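Transcriptional regulator, ROK family (Vibrio cholerae O1 biovar eltor, PDB 1Z05) probably binds DNA as a zinc-containing transcriptional regulator of carbohydrate metabolism, being a ROK-family homologue of the Escherichia coli repressor Mlc. Local coordinates at residues H244-G249 with G285-V290; L267-I272 with K277-G282; Q294-Q299 with Q339-Y344. All coordinates share one frame; numbering follows the deposited sequence. Where two conformers were deposited one is given.

Interaction 1: H244-G249 with G285-V290. With ZN (zinc ion), chain B; SO4 (sulfate ion), chain D; SO4 (sulfate ion), chain C.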
# COMPACT_ATOMS: atom_id res chain seq x y z
N HIS A 244 -23.61 3.26 -4.53
CA HIS A 244 -24.02 4.30 -3.59
C HIS A 244 -22.88 5.28 -3.34
O HIS A 244 -23.08 6.50 -3.29
CB HIS A 244 -24.46 3.70 -2.25
CG HIS A 244 -25.62 2.76 -2.36
ND1 HIS A 244 -26.93 3.20 -2.45
CD2 HIS A 244 -25.67 1.41 -2.38
CE1 HIS A 244 -27.73 2.15 -2.52
NE2 HIS A 244 -27.00 1.06 -2.48
N GLY A 245 -21.68 4.73 -3.19
CA GLY A 245 -20.46 5.51 -3.08
C GLY A 245 -19.48 5.15 -4.17
O GLY A 245 -19.76 4.32 -5.03
N LEU A 246 -18.32 5.80 -4.13
CA LEU A 246 -17.26 5.55 -5.09
C LEU A 246 -16.02 5.16 -4.33
O LEU A 246 -15.59 5.87 -3.42
CB LEU A 246 -17.01 6.79 -5.97
CG LEU A 246 -18.35 7.25 -6.56
CD1 LEU A 246 -18.81 8.58 -5.95
CD2 LEU A 246 -18.29 7.30 -8.04
N GLY A 247 -15.47 4.02 -4.71
CA GLY A 247 -14.34 3.44 -4.01
C GLY A 247 -13.41 2.76 -4.97
O GLY A 247 -13.84 2.21 -5.99
N ALA A 248 -12.12 2.81 -4.66
CA ALA A 248 -11.13 2.08 -5.42
C ALA A 248 -10.60 0.96 -4.52
O ALA A 248 -10.24 1.20 -3.37
CB ALA A 248 -10.01 2.99 -5.85
N GLY A 249 -10.56 -0.25 -5.07
CA GLY A 249 -9.91 -1.37 -4.43
C GLY A 249 -8.58 -1.50 -5.13
O GLY A 249 -8.52 -1.83 -6.32
N GLY A 285 -18.35 20.15 -3.34
CA GLY A 285 -17.75 19.68 -4.59
C GLY A 285 -17.14 18.28 -4.58
O GLY A 285 -16.38 17.93 -5.48
N CYS A 286 -17.47 17.50 -3.55
CA CYS A 286 -17.02 16.11 -3.42
C CYS A 286 -17.46 15.27 -4.62
O CYS A 286 -18.51 15.53 -5.22
CB CYS A 286 -17.57 15.49 -2.12
SG CYS A 286 -16.98 16.31 -0.61
N LEU A 287 -16.67 14.26 -4.98
CA LEU A 287 -17.04 13.36 -6.07
C LEU A 287 -18.45 12.75 -5.90
O LEU A 287 -19.19 12.63 -6.86
CB LEU A 287 -16.00 12.24 -6.25
CG LEU A 287 -16.21 11.23 -7.37
CD1 LEU A 287 -16.12 11.89 -8.77
CD2 LEU A 287 -15.21 10.08 -7.27
N GLU A 288 -18.82 12.37 -4.68
CA GLU A 288 -20.13 11.74 -4.54
C GLU A 288 -21.34 12.67 -4.75
O GLU A 288 -22.47 12.19 -4.88
CB GLU A 288 -20.23 10.88 -3.28
CG GLU A 288 -20.33 11.60 -1.97
CD GLU A 288 -20.65 10.62 -0.85
OE1 GLU A 288 -20.04 9.53 -0.79
OE2 GLU A 288 -21.53 10.95 -0.03
N THR A 289 -21.09 13.98 -4.83
CA THR A 289 -22.15 14.95 -5.14
C THR A 289 -22.54 14.91 -6.62
O THR A 289 -23.57 15.47 -7.01
CB THR A 289 -21.78 16.41 -4.77
OG1 THR A 289 -20.70 16.87 -5.60
CG2 THR A 289 -21.38 16.51 -3.30
N VAL A 290 -21.71 14.28 -7.45
CA VAL A 290 -21.95 14.24 -8.88
C VAL A 290 -21.92 12.81 -9.45
O VAL A 290 -22.28 12.59 -10.61
CB VAL A 290 -20.92 15.12 -9.68
CG1 VAL A 290 -21.02 16.59 -9.29
CG2 VAL A 290 -19.48 14.62 -9.51
ZN ZN B . -17.97 15.04 0.99
S SO4 D . -21.38 1.05 -2.03
O1 SO4 D . -20.63 -0.13 -2.44
O2 SO4 D . -21.04 2.17 -2.89
O3 SO4 D . -22.80 0.77 -2.14
O4 SO4 D . -21.07 1.38 -0.64
S SO4 C . -26.71 -3.26 -1.50
O1 SO4 C . -26.66 -4.34 -2.48
O2 SO4 C . -25.95 -2.11 -1.96
O3 SO4 C . -28.12 -2.91 -1.35
O4 SO4 C . -26.16 -3.72 -0.23
O HOH W 1 -18.25 7.52 -1.76
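Leu-246 reaches across to Leu-287 and Glu-288 with one methyl, CD1, which lies 3.7 Å from Glu-288 CA and 4.0 Å from Leu-287 CG. Its CB already heads for the segment 285-290, and with CG anti to the carbonyl carbon (chi1 -52°) CD1 comes to rest against the start of the short helix 288-291. Leu-287 adds its CD2 branch, 4.0 Å from Leu-246 CB, and the aliphatic foot of Glu-288 completes the apolar patch, its CB also touching Leu-246 CD1. Glu-288 holds CG between its backbone N and carbonyl carbon (chi1 73°); from there the extended chain carries the carboxylate clear of the leucine side chains toward Gly-245 and the backbone at the start of the strand. A water bridges the gap: it accepts from Leu-246 N at 2.9 Å and donates to Glu-288 OE1, tying the start of the strand to a side chain of the helix.

Strand 246-252 belongs to the mixed sheet of the second half of the ROK fold, an ASKHA-type architecture, and the segment 285-290 leads from the zinc-binding loop into helix 288-291. Cys-286 gives SG to the zinc ion at 2.3 Å, alongside His-269, Cys-279 and Cys-281. Cys-286 O takes two bonds from Thr-289, from N and, at 2.6 Å, from OG1, the hydroxyl lying in the carbonyl plane. Helix 332-356 packs on the leucines through Leu-345, Tyr-344 and Ala-348. Ahead of the strand, Gly-245 N donates to O2 of a sulfate (chain D) at 2.7 Å in a nearly straight bond (163°), and the edge of the His-244 ring faces this sulfate through CD2 and a second one (chain C) through NE2, the latter by a weak bond. Both ions probably come from the crystallisation liquor.

Interaction 2: L267-I272 with K277-G282; sequences LGHIQI and KRCHCG. With ZN (zinc ion), chain B.
The zinc site of this ROK protein, probably structural, has three of its four ligands here, His-269 in one segment and Cys-279 and Cys-281 of a Cys-His-Cys run in the other. His-269 ND1 binds the metal at 2.1 Å, Cys-281 SG at 2.3 Å and Cys-279 SG at 2.5 Å; Cys-286 supplies the fourth ligand. The two cysteine sulfurs reach the ion by different torsions: Cys-279 has SG anti to its backbone N (chi1 -175°), whereas in Cys-281 it sits between the backbone N and the carbonyl carbon (chi1 76°). Cys-279 SG lies at the edge of the His-269 ring, 3.6 Å from CE1, and accepts a weak hydrogen bond from Cys-281 N within the type I turn 279-282. The ring planes of His-280 and His-269 are turned 79° apart, their centroids 5.2 Å from each other. Both segments are loop, set between strand 255-256 and helix 288-291. Glu-288 and Thr-289 of that helix back His-269 and Cys-279, helix 332-356 packs against Leu-267, Ile-270 and Ile-272, and Asn-354 and Leu-387 of the second subunit touch His-269 and Cys-281.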
# COMPACT_ATOMS: atom_id res chain seq x y z
N LEU A 267 -12.94 7.19 -2.63
CA LEU A 267 -12.91 8.30 -3.59
C LEU A 267 -13.97 9.38 -3.40
O LEU A 267 -13.85 10.47 -3.97
CB LEU A 267 -13.03 7.75 -5.03
CG LEU A 267 -12.05 6.67 -5.46
CD1 LEU A 267 -12.44 6.17 -6.82
CD2 LEU A 267 -10.65 7.25 -5.48
N GLY A 268 -15.01 9.08 -2.64
CA GLY A 268 -16.22 9.90 -2.63
C GLY A 268 -16.08 11.33 -2.13
O GLY A 268 -16.90 12.19 -2.47
N HIS A 269 -15.07 11.58 -1.31
CA HIS A 269 -14.87 12.92 -0.75
C HIS A 269 -13.67 13.67 -1.29
O HIS A 269 -13.25 14.69 -0.72
CB HIS A 269 -14.96 12.89 0.77
CG HIS A 269 -16.24 12.29 1.26
ND1 HIS A 269 -17.42 13.01 1.32
CD2 HIS A 269 -16.55 11.02 1.64
CE1 HIS A 269 -18.39 12.21 1.76
NE2 HIS A 269 -17.88 11.01 1.95
N ILE A 270 -13.11 13.18 -2.39
CA ILE A 270 -12.15 13.95 -3.17
C ILE A 270 -12.92 15.10 -3.83
O ILE A 270 -13.93 14.87 -4.51
CB ILE A 270 -11.43 13.07 -4.24
CG1 ILE A 270 -10.61 11.96 -3.56
CG2 ILE A 270 -10.55 13.94 -5.16
CD1 ILE A 270 -10.14 10.84 -4.50
N GLN A 271 -12.45 16.32 -3.62
CA GLN A 271 -13.06 17.50 -4.24
C GLN A 271 -12.74 17.51 -5.74
O GLN A 271 -11.59 17.61 -6.13
CB GLN A 271 -12.58 18.80 -3.58
CG GLN A 271 -13.44 20.00 -3.98
CD GLN A 271 -12.92 21.30 -3.43
OE1 GLN A 271 -11.94 21.84 -3.92
NE2 GLN A 271 -13.59 21.82 -2.41
N ILE A 272 -13.77 17.36 -6.57
CA ILE A 272 -13.58 17.38 -8.03
C ILE A 272 -14.13 18.65 -8.67
O ILE A 272 -13.81 18.96 -9.83
CB ILE A 272 -14.16 16.12 -8.75
CG1 ILE A 272 -15.47 15.66 -8.13
CG2 ILE A 272 -13.13 14.97 -8.77
CD1 ILE A 272 -16.66 16.45 -8.55
N LYS A 277 -21.67 21.50 -5.36
CA LYS A 277 -22.74 21.24 -4.39
C LYS A 277 -22.21 20.88 -3.01
O LYS A 277 -21.17 20.24 -2.89
CB LYS A 277 -23.63 20.10 -4.89
CG LYS A 277 -24.92 20.55 -5.56
CD LYS A 277 -25.60 19.40 -6.29
CE LYS A 277 -25.09 19.27 -7.73
NZ LYS A 277 -25.50 20.42 -8.59
N ARG A 278 -22.96 21.28 -1.98
CA ARG A 278 -22.64 20.89 -0.62
C ARG A 278 -22.87 19.38 -0.44
O ARG A 278 -23.90 18.85 -0.86
CB ARG A 278 -23.46 21.70 0.40
CG ARG A 278 -23.12 21.39 1.85
CD ARG A 278 -23.30 22.59 2.75
NE ARG A 278 -22.53 22.43 3.98
CZ ARG A 278 -22.35 23.38 4.90
NH1 ARG A 278 -22.88 24.59 4.75
NH2 ARG A 278 -21.63 23.12 5.98
N CYS A 279 -21.88 18.72 0.14
CA CYS A 279 -21.93 17.29 0.40
C CYS A 279 -22.49 17.05 1.79
O CYS A 279 -22.49 17.95 2.62
CB CYS A 279 -20.51 16.71 0.30
SG CYS A 279 -20.37 14.93 0.44
N HIS A 280 -22.96 15.83 2.04
CA HIS A 280 -23.43 15.45 3.37
C HIS A 280 -22.35 15.61 4.44
O HIS A 280 -22.66 15.78 5.62
CB HIS A 280 -23.98 14.01 3.37
CG HIS A 280 -22.93 12.95 3.47
ND1 HIS A 280 -22.47 12.25 2.38
CD2 HIS A 280 -22.26 12.47 4.54
CE1 HIS A 280 -21.55 11.38 2.77
NE2 HIS A 280 -21.40 11.50 4.08
N CYS A 281 -21.08 15.58 4.01
CA CYS A 281 -19.94 15.77 4.91
C CYS A 281 -19.76 17.23 5.35
O CYS A 281 -19.05 17.51 6.31
CB CYS A 281 -18.66 15.21 4.29
SG CYS A 281 -17.92 16.22 2.99
N GLY A 282 -20.41 18.15 4.64
CA GLY A 282 -20.37 19.57 5.01
C GLY A 282 -19.46 20.38 4.11
O GLY A 282 -19.57 21.61 4.05
ZN ZN B . -17.97 15.04 0.99

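Interaction 3: Q294-Q299 with Q339-Y344. With SO4 (sulfate ion), chain H.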
# COMPACT_ATOMS: atom_id res chain seq x y z
N GLN A 294 -27.57 8.25 -6.58
CA GLN A 294 -28.56 9.29 -6.29
C GLN A 294 -28.30 10.59 -7.06
O GLN A 294 -29.23 11.20 -7.59
CB GLN A 294 -28.63 9.57 -4.78
CG GLN A 294 -29.68 10.59 -4.33
CD GLN A 294 -31.11 10.05 -4.40
OE1 GLN A 294 -31.71 9.97 -5.47
NE2 GLN A 294 -31.66 9.71 -3.24
N ALA A 295 -27.04 11.01 -7.14
CA ALA A 295 -26.67 12.24 -7.83
C ALA A 295 -26.96 12.18 -9.34
O ALA A 295 -27.38 13.17 -9.93
CB ALA A 295 -25.19 12.60 -7.58
N ILE A 296 -26.74 11.01 -9.94
CA ILE A 296 -27.02 10.81 -11.36
C ILE A 296 -28.53 10.88 -11.63
O ILE A 296 -28.98 11.61 -12.52
CB ILE A 296 -26.43 9.47 -11.88
CG1 ILE A 296 -24.89 9.50 -11.80
CG2 ILE A 296 -26.91 9.15 -13.30
CD1 ILE A 296 -24.22 10.67 -12.52
N ARG A 297 -29.30 10.14 -10.84
CA ARG A 297 -30.78 10.16 -10.93
C ARG A 297 -31.33 11.58 -10.73
O ARG A 297 -32.22 12.02 -11.46
CB ARG A 297 -31.42 9.20 -9.93
CG ARG A 297 -31.09 7.73 -10.18
CD ARG A 297 -31.93 6.78 -9.31
NE ARG A 297 -31.93 7.14 -7.89
CZ ARG A 297 -31.23 6.52 -6.94
NH1 ARG A 297 -30.44 5.49 -7.23
NH2 ARG A 297 -31.32 6.94 -5.68
N ASP A 298 -30.79 12.28 -9.74
CA ASP A 298 -31.17 13.67 -9.48
C ASP A 298 -30.85 14.62 -10.64
O ASP A 298 -31.58 15.57 -10.87
CB ASP A 298 -30.49 14.19 -8.20
CG ASP A 298 -31.13 13.63 -6.92
OD1 ASP A 298 -32.14 12.90 -6.99
OD2 ASP A 298 -30.60 13.94 -5.83
N GLN A 299 -29.74 14.38 -11.34
CA GLN A 299 -29.35 15.20 -12.49
C GLN A 299 -30.36 15.04 -13.63
O GLN A 299 -30.80 16.02 -14.22
CB GLN A 299 -27.96 14.81 -13.00
CG GLN A 299 -26.81 15.49 -12.27
CD GLN A 299 -25.47 14.88 -12.62
OE1 GLN A 299 -25.18 14.63 -13.80
NE2 GLN A 299 -24.65 14.63 -11.61
N GLN A 339 -21.86 10.62 -20.11
CA GLN A 339 -20.56 11.21 -20.50
C GLN A 339 -20.03 12.12 -19.40
O GLN A 339 -18.85 12.05 -19.07
CB GLN A 339 -20.64 11.92 -21.87
CG GLN A 339 -20.82 10.94 -23.02
CD GLN A 339 -21.11 11.63 -24.35
OE1 GLN A 339 -21.58 12.77 -24.39
NE2 GLN A 339 -20.85 10.92 -25.44
N GLN A 340 -20.90 12.96 -18.84
CA GLN A 340 -20.53 13.82 -17.72
C GLN A 340 -20.04 13.02 -16.51
O GLN A 340 -19.05 13.39 -15.87
CB GLN A 340 -21.70 14.72 -17.33
CG GLN A 340 -21.36 15.77 -16.30
CD GLN A 340 -22.55 16.64 -15.92
OE1 GLN A 340 -23.28 17.12 -16.78
NE2 GLN A 340 -22.73 16.85 -14.62
N LEU A 341 -20.74 11.93 -16.20
CA LEU A 341 -20.31 10.99 -15.16
C LEU A 341 -18.91 10.45 -15.45
O LEU A 341 -18.05 10.44 -14.56
CB LEU A 341 -21.30 9.82 -15.05
CG LEU A 341 -20.91 8.68 -14.10
CD1 LEU A 341 -20.79 9.14 -12.66
CD2 LEU A 341 -21.94 7.55 -14.20
N GLY A 342 -18.68 10.01 -16.68
CA GLY A 342 -17.37 9.54 -17.13
C GLY A 342 -16.24 10.54 -16.96
O GLY A 342 -15.13 10.17 -16.59
N ARG A 343 -16.53 11.81 -17.23
CA ARG A 343 -15.53 12.86 -17.04
C ARG A 343 -15.09 12.99 -15.58
O ARG A 343 -13.89 13.07 -15.29
CB ARG A 343 -16.02 14.20 -17.62
CG ARG A 343 -16.07 14.18 -19.16
CD ARG A 343 -16.19 15.56 -19.79
NE ARG A 343 -17.43 16.23 -19.40
CZ ARG A 343 -18.60 16.07 -20.02
NH1 ARG A 343 -18.71 15.27 -21.07
NH2 ARG A 343 -19.67 16.73 -19.59
N TYR A 344 -16.06 12.96 -14.67
CA TYR A 344 -15.78 13.03 -13.24
C TYR A 344 -15.05 11.79 -12.72
O TYR A 344 -14.12 11.90 -11.93
CB TYR A 344 -17.06 13.28 -12.46
CG TYR A 344 -17.57 14.71 -12.53
CD1 TYR A 344 -16.76 15.78 -12.17
CD2 TYR A 344 -18.88 14.98 -12.92
CE1 TYR A 344 -17.23 17.09 -12.21
CE2 TYR A 344 -19.37 16.28 -12.96
CZ TYR A 344 -18.54 17.33 -12.61
OH TYR A 344 -19.00 18.63 -12.65
S SO4 H . -16.96 18.23 -16.48
O1 SO4 H . -16.09 17.42 -15.64
O2 SO4 H . -16.42 18.28 -17.84
O3 SO4 H . -18.30 17.65 -16.52
O4 SO4 H . -17.03 19.59 -15.95
O HOH W 2 -25.92 16.12 -16.26
O HOH W 3 -22.16 13.95 -13.06
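Ile-296 and Leu-341 meet through their CD1 methyls, 3.8 Å apart, where helices 293-305 and 332-356 come together; the two side chains cross at about a right angle, and Ile-296 CD1 also lies against Leu-341 CB. The CB of Ile-296 does not itself head for the other helix: CG1 lies anti to the carbonyl carbon (chi1 -64°), and the further bend at chi2 (-55°) brings CD1 over to it.

Beside this apolar point Gln-299 and Gln-340 reach toward each other from the two helices, coming from opposite directions, their amide planes only 13° apart. Gln-299 OE1 and Gln-340 NE2 approach to 3.4 Å, but the angle is too poor for a hydrogen bond, and two waters make the link instead. One donates to both carbonyl oxygens, at 3.0 Å from Gln-299 OE1 and 2.9 Å from Gln-340 OE1. The other accepts from Gln-299 NE2 at 3.0 Å and, weakly, from Gln-340 NE2. Gln-299 NE2 also donates to Val-290 O, a second bond that helps fix the rotation of its amide.

Farther along helix 332-356, a sulfate, probably from the crystallisation liquor, is held by Arg-343, whose NE donates to O2 at 2.8 Å; weaker bonds run from NE and NH2 to O3. The guanidinium has one face over Gln-340 CA and turns its edge to the ion. Sulfate O1 lies over one face of the Tyr-344 ring, toward its rim, 3.6 Å from CE1, while Gln-340 NE2 lies at that ring's edge.

Ile-320 and Ile-323 of helix 320-328 back Ile-296, and Leu-374 and Ala-291 back Leu-341. The contact is helix-to-helix packing between helix 293-305, which follows the zinc-binding loop, and the long helix 332-356 in the C-terminal half of the ROK fold, with a small apolar core and a water-bridged polar flank.

In the fold
All three contacts lie on one side of the chain's centre, in the C-terminal half of the ROK fold. Interactions 1 and 2 are closest, their centres about 8 Å apart, and share the zinc ion; both segments of interaction 2 fall in the chain between the two segments of interaction 1. Interaction 3 follows in the chain, its centre about 11 Å from that of interaction 1 and about 14 Å from that of interaction 2. Helix 288-291 leads directly into helix 293-305, and Val-290 touches Tyr-344 and Ile-296. Side chains of helix 332-356 touch all three; the zinc-binding loop thus lies between strand 246-252 of the second sheet and helices 288-291, 293-305 and 332-356.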